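Local coordinates for protein dihydropteridine reductase (Caenorhabditis elegans, PDB 1OOE) that probably catalyses the NADH- or NADPH-dependent reduction of quinonoid dihydrobiopterin to tetrahydrobiopterin, working as a homodimer of the short-chain dehydrogenase/reductase family, at residues A[98-110]-A[142-154]. Residues are numbered along the deposited sequence; the frame is centred on the assembly and turned at random.
Sequences DLMIKQSVWSSAI and GYGMAKAAVHHLT
Ala-146 lays its methyl against the backbone of helix 98-110, CB 3.5 Å from Met-100 O, and Ile-101 CD1 and Val-105 CG2 close round it; a side chain this small lets the axes approach to 8.2 Å. Flexible Met-100, bent at chi2 (-56°) and chi3 (92°), brings SD to the in-plane edge of the Tyr-143 ring, 3.7 Å from CD1, a Met-aromatic contact. The helices cross at -29° on one side of the largely parallel Rossmann-type sheet of this short-chain dehydrogenase/reductase. Tyr-143 and Lys-147 match the family's YxxxK motif, consistent with a place at the active site. Lys-147 runs outward nearly square to its helix, putting CE 3.2 Å from Ser-104 OG; one water bonds both that hydroxyl and NZ, a second, bound to NZ, holds the hydroxyl weakly, and NZ also donates to Thr-128 O and Gly-129 O. Ser-108 returns its hydroxyl to Ser-104 O (OG to O 2.7 Å), satisfying a buried group, while Val-150 CG2 packs on OG at 3.6 Å. With an alanine here, Ser-104 O would probably be left with the donor Ser-108 N, and Val-150 CG2 without its neighbour. Leu-153, long enough to bridge the widening gap, sets CD2 3.9 Å from Ser-108 CB.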
loop_
_atom_site.group_PDB
_atom_site.type_symbol
_atom_site.label_atom_id
_atom_site.label_comp_id
_atom_site.label_asym_id
_atom_site.label_seq_id
_atom_site.Cartn_x
_atom_site.Cartn_y
_atom_site.Cartn_z
ATOM N N ASP A 98 -0.661 10.742 0.392
ATOM C CA ASP A 98 -0.497 10.742 1.843
ATOM C C ASP A 98 -1.866 10.661 2.522
ATOM O O ASP A 98 -2.073 9.863 3.440
ATOM C CB ASP A 98 0.244 12.017 2.270
ATOM C CG ASP A 98 0.457 12.110 3.769
ATOM O OD1 ASP A 98 1.135 11.226 4.338
ATOM O OD2 ASP A 98 -0.049 13.082 4.373
ATOM N N LEU A 99 -2.804 11.481 2.058
ATOM C CA LEU A 99 -4.146 11.480 2.624
ATOM C C LEU A 99 -4.824 10.125 2.455
ATOM O O LEU A 99 -5.567 9.682 3.334
ATOM C CB LEU A 99 -5.006 12.563 1.967
ATOM C CG LEU A 99 -4.647 14.018 2.286
ATOM C CD1 LEU A 99 -5.500 14.946 1.432
ATOM C CD2 LEU A 99 -4.879 14.297 3.765
ATOM N N MET A 100 -4.575 9.469 1.325
ATOM C CA MET A 100 -5.191 8.171 1.068
ATOM C C MET A 100 -4.637 7.048 1.941
ATOM O O MET A 100 -5.371 6.135 2.317
ATOM C CB MET A 100 -5.081 7.819 -0.418
ATOM C CG MET A 100 -5.950 8.707 -1.303
ATOM S SD MET A 100 -7.710 8.688 -0.825
ATOM C CE MET A 100 -7.806 10.096 0.310
ATOM N N ILE A 101 -3.349 7.103 2.265
ATOM C CA ILE A 101 -2.773 6.082 3.137
ATOM C C ILE A 101 -3.399 6.286 4.517
ATOM O O ILE A 101 -3.856 5.333 5.158
ATOM C CB ILE A 101 -1.237 6.228 3.262
ATOM C CG1 ILE A 101 -0.559 5.872 1.933
ATOM C CG2 ILE A 101 -0.717 5.351 4.405
ATOM C CD1 ILE A 101 -0.602 4.399 1.561
ATOM N N LYS A 102 -3.427 7.539 4.962
ATOM C CA LYS A 102 -3.988 7.883 6.267
ATOM C C LYS A 102 -5.463 7.523 6.411
ATOM O O LYS A 102 -5.912 7.133 7.492
ATOM C CB LYS A 102 -3.794 9.380 6.544
ATOM C CG LYS A 102 -2.352 9.759 6.842
ATOM C CD LYS A 102 -2.134 11.270 6.848
ATOM C CE LYS A 102 -0.733 11.601 7.339
ATOM N NZ LYS A 102 -0.366 13.032 7.101
ATOM N N GLN A 103 -6.217 7.638 5.323
ATOM C CA GLN A 103 -7.643 7.345 5.362
ATOM C C GLN A 103 -8.033 5.872 5.222
ATOM O O GLN A 103 -8.919 5.402 5.935
ATOM C CB GLN A 103 -8.366 8.176 4.299
ATOM C CG GLN A 103 -8.515 9.643 4.681
ATOM C CD GLN A 103 -9.096 10.486 3.563
ATOM O OE1 GLN A 103 -10.021 10.067 2.871
ATOM N NE2 GLN A 103 -8.560 11.689 3.391
ATOM N N SER A 104 -7.379 5.147 4.318
ATOM C CA SER A 104 -7.694 3.736 4.093
ATOM C C SER A 104 -6.774 2.728 4.783
ATOM O O SER A 104 -7.245 1.739 5.349
ATOM C CB SER A 104 -7.710 3.428 2.592
ATOM O OG SER A 104 -8.838 4.008 1.959
ATOM N N VAL A 105 -5.469 2.968 4.727
ATOM C CA VAL A 105 -4.512 2.043 5.324
ATOM C C VAL A 105 -4.414 2.135 6.845
ATOM O O VAL A 105 -4.404 1.112 7.526
ATOM C CB VAL A 105 -3.106 2.229 4.704
ATOM C CG1 VAL A 105 -2.113 1.273 5.355
ATOM C CG2 VAL A 105 -3.169 1.966 3.204
ATOM N N TRP A 106 -4.342 3.345 7.385
ATOM C CA TRP A 106 -4.248 3.496 8.838
ATOM C C TRP A 106 -5.443 2.847 9.542
ATOM O O TRP A 106 -5.273 2.072 10.486
ATOM C CB TRP A 106 -4.185 4.977 9.223
ATOM C CG TRP A 106 -2.861 5.658 8.962
ATOM C CD1 TRP A 106 -1.909 5.299 8.051
ATOM C CD2 TRP A 106 -2.384 6.854 9.592
ATOM N NE1 TRP A 106 -0.867 6.202 8.072
ATOM C CE2 TRP A 106 -1.135 7.166 9.010
ATOM C CE3 TRP A 106 -2.893 7.696 10.591
ATOM C CZ2 TRP A 106 -0.385 8.289 9.396
ATOM C CZ3 TRP A 106 -2.146 8.813 10.974
ATOM C CH2 TRP A 106 -0.907 9.094 10.373
ATOM N N SER A 107 -6.646 3.168 9.076
ATOM C CA SER A 107 -7.871 2.633 9.666
ATOM C C SER A 107 -7.991 1.120 9.532
ATOM O O SER A 107 -8.294 0.426 10.507
ATOM C CB SER A 107 -9.095 3.312 9.038
ATOM O OG SER A 107 -9.100 3.164 7.626
ATOM N N SER A 108 -7.749 0.604 8.331
ATOM C CA SER A 108 -7.837 -0.835 8.106
ATOM C C SER A 108 -6.890 -1.591 9.019
ATOM O O SER A 108 -7.244 -2.628 9.561
ATOM C CB SER A 108 -7.503 -1.176 6.650
ATOM O OG SER A 108 -8.476 -0.652 5.771
ATOM N N ALA A 109 -5.679 -1.068 9.180
ATOM C CA ALA A 109 -4.684 -1.718 10.024
ATOM C C ALA A 109 -5.073 -1.686 11.498
ATOM O O ALA A 109 -4.891 -2.671 12.207
ATOM C CB ALA A 109 -3.330 -1.062 9.832
ATOM N N ILE A 110 -5.588 -0.553 11.966
ATOM C CA ILE A 110 -5.995 -0.450 13.365
ATOM C C ILE A 110 -7.220 -1.334 13.600
ATOM O O ILE A 110 -7.361 -1.944 14.663
ATOM C CB ILE A 110 -6.282 1.022 13.761
ATOM C CG1 ILE A 110 -4.973 1.818 13.711
ATOM C CG2 ILE A 110 -6.880 1.089 15.167
ATOM C CD1 ILE A 110 -5.117 3.294 14.014
ATOM N N GLY A 142 -2.555 7.566 -5.956
ATOM C CA GLY A 142 -2.497 7.415 -4.509
ATOM C C GLY A 142 -3.625 6.550 -3.971
ATOM O O GLY A 142 -3.405 5.655 -3.147
ATOM N N TYR A 143 -4.839 6.820 -4.433
ATOM C CA TYR A 143 -6.002 6.046 -4.009
ATOM C C TYR A 143 -5.751 4.585 -4.374
ATOM O O TYR A 143 -5.969 3.679 -3.566
ATOM C CB TYR A 143 -7.253 6.555 -4.730
ATOM C CG TYR A 143 -8.533 5.852 -4.334
ATOM C CD1 TYR A 143 -9.091 6.033 -3.068
ATOM C CD2 TYR A 143 -9.192 5.017 -5.232
ATOM C CE1 TYR A 143 -10.280 5.400 -2.710
ATOM C CE2 TYR A 143 -10.379 4.378 -4.888
ATOM C CZ TYR A 143 -10.918 4.578 -3.624
ATOM O OH TYR A 143 -12.104 3.963 -3.286
ATOM N N GLY A 144 -5.284 4.365 -5.600
ATOM C CA GLY A 144 -5.008 3.015 -6.061
ATOM C C GLY A 144 -4.012 2.281 -5.183
ATOM O O GLY A 144 -4.253 1.131 -4.810
ATOM N N MET A 145 -2.899 2.941 -4.861
ATOM C CA MET A 145 -1.843 2.369 -4.016
ATOM C C MET A 145 -2.352 1.988 -2.637
ATOM O O MET A 145 -2.088 0.891 -2.139
ATOM C CB MET A 145 -0.716 3.372 -3.787
ATOM C CG MET A 145 0.140 3.709 -4.967
ATOM S SD MET A 145 1.654 4.416 -4.315
ATOM C CE MET A 145 1.132 6.049 -3.844
ATOM N N ALA A 146 -3.034 2.941 -2.011
ATOM C CA ALA A 146 -3.577 2.761 -0.671
ATOM C C ALA A 146 -4.520 1.572 -0.619
ATOM O O ALA A 146 -4.399 0.710 0.254
ATOM C CB ALA A 146 -4.308 4.031 -0.230
ATOM N N LYS A 147 -5.459 1.520 -1.560
ATOM C CA LYS A 147 -6.413 0.422 -1.578
ATOM C C LYS A 147 -5.762 -0.917 -1.928
ATOM O O LYS A 147 -6.197 -1.959 -1.439
ATOM C CB LYS A 147 -7.569 0.745 -2.533
ATOM C CG LYS A 147 -8.489 1.854 -2.019
ATOM C CD LYS A 147 -9.286 1.399 -0.793
ATOM C CE LYS A 147 -10.344 2.423 -0.404
ATOM N NZ LYS A 147 -11.217 1.924 0.708
ATOM N N ALA A 148 -4.720 -0.906 -2.757
ATOM C CA ALA A 148 -4.038 -2.154 -3.101
ATOM C C ALA A 148 -3.394 -2.708 -1.832
ATOM O O ALA A 148 -3.333 -3.922 -1.643
ATOM C CB ALA A 148 -2.967 -1.915 -4.175
ATOM N N ALA A 149 -2.915 -1.817 -0.967
ATOM C CA ALA A 149 -2.301 -2.255 0.282
ATOM C C ALA A 149 -3.369 -2.922 1.147
ATOM O O ALA A 149 -3.098 -3.938 1.789
ATOM C CB ALA A 149 -1.678 -1.071 1.025
ATOM N N VAL A 150 -4.578 -2.362 1.158
ATOM C CA VAL A 150 -5.666 -2.944 1.948
ATOM C C VAL A 150 -6.014 -4.326 1.391
ATOM O O VAL A 150 -6.289 -5.256 2.147
ATOM C CB VAL A 150 -6.932 -2.038 1.947
ATOM C CG1 VAL A 150 -8.097 -2.754 2.645
ATOM C CG2 VAL A 150 -6.631 -0.733 2.672
ATOM N N HIS A 151 -5.999 -4.466 0.069
ATOM C CA HIS A 151 -6.291 -5.762 -0.538
ATOM C C HIS A 151 -5.219 -6.777 -0.119
ATOM O O HIS A 151 -5.536 -7.931 0.171
ATOM C CB HIS A 151 -6.333 -5.655 -2.066
ATOM C CG HIS A 151 -7.505 -4.881 -2.591
ATOM N ND1 HIS A 151 -7.771 -4.761 -3.940
ATOM C CD2 HIS A 151 -8.475 -4.186 -1.953
ATOM C CE1 HIS A 151 -8.855 -4.025 -4.108
ATOM N NE2 HIS A 151 -9.304 -3.662 -2.918
ATOM N N HIS A 152 -3.958 -6.356 -0.074
ATOM C CA HIS A 152 -2.899 -7.280 0.320
ATOM C C HIS A 152 -3.027 -7.643 1.799
ATOM O O HIS A 152 -2.840 -8.804 2.182
ATOM C CB HIS A 152 -1.507 -6.699 0.048
ATOM C CG HIS A 152 -0.413 -7.703 0.223
ATOM N ND1 HIS A 152 0.200 -7.933 1.437
ATOM C CD2 HIS A 152 0.083 -8.629 -0.631
ATOM C CE1 HIS A 152 1.021 -8.963 1.323
ATOM N NE2 HIS A 152 0.967 -9.406 0.079
ATOM N N LEU A 153 -3.358 -6.646 2.616
ATOM C CA LEU A 153 -3.537 -6.843 4.052
ATOM C C LEU A 153 -4.585 -7.926 4.261
ATOM O O LEU A 153 -4.450 -8.790 5.130
ATOM C CB LEU A 153 -4.003 -5.536 4.703
ATOM C CG LEU A 153 -4.540 -5.601 6.139
ATOM C CD1 LEU A 153 -3.470 -6.113 7.082
ATOM C CD2 LEU A 153 -4.999 -4.225 6.567
ATOM N N THR A 154 -5.635 -7.867 3.451
ATOM C CA THR A 154 -6.707 -8.847 3.524
ATOM C C THR A 154 -6.173 -10.263 3.320
ATOM O O THR A 154 -6.525 -11.184 4.068
ATOM C CB THR A 154 -7.780 -8.535 2.464
ATOM O OG1 THR A 154 -8.361 -7.259 2.757
ATOM C CG2 THR A 154 -8.874 -9.598 2.469
HETATM O O HOH W 1 -10.025 1.105 3.163
HETATM O O HOH W 2 -11.343 4.399 2.563
#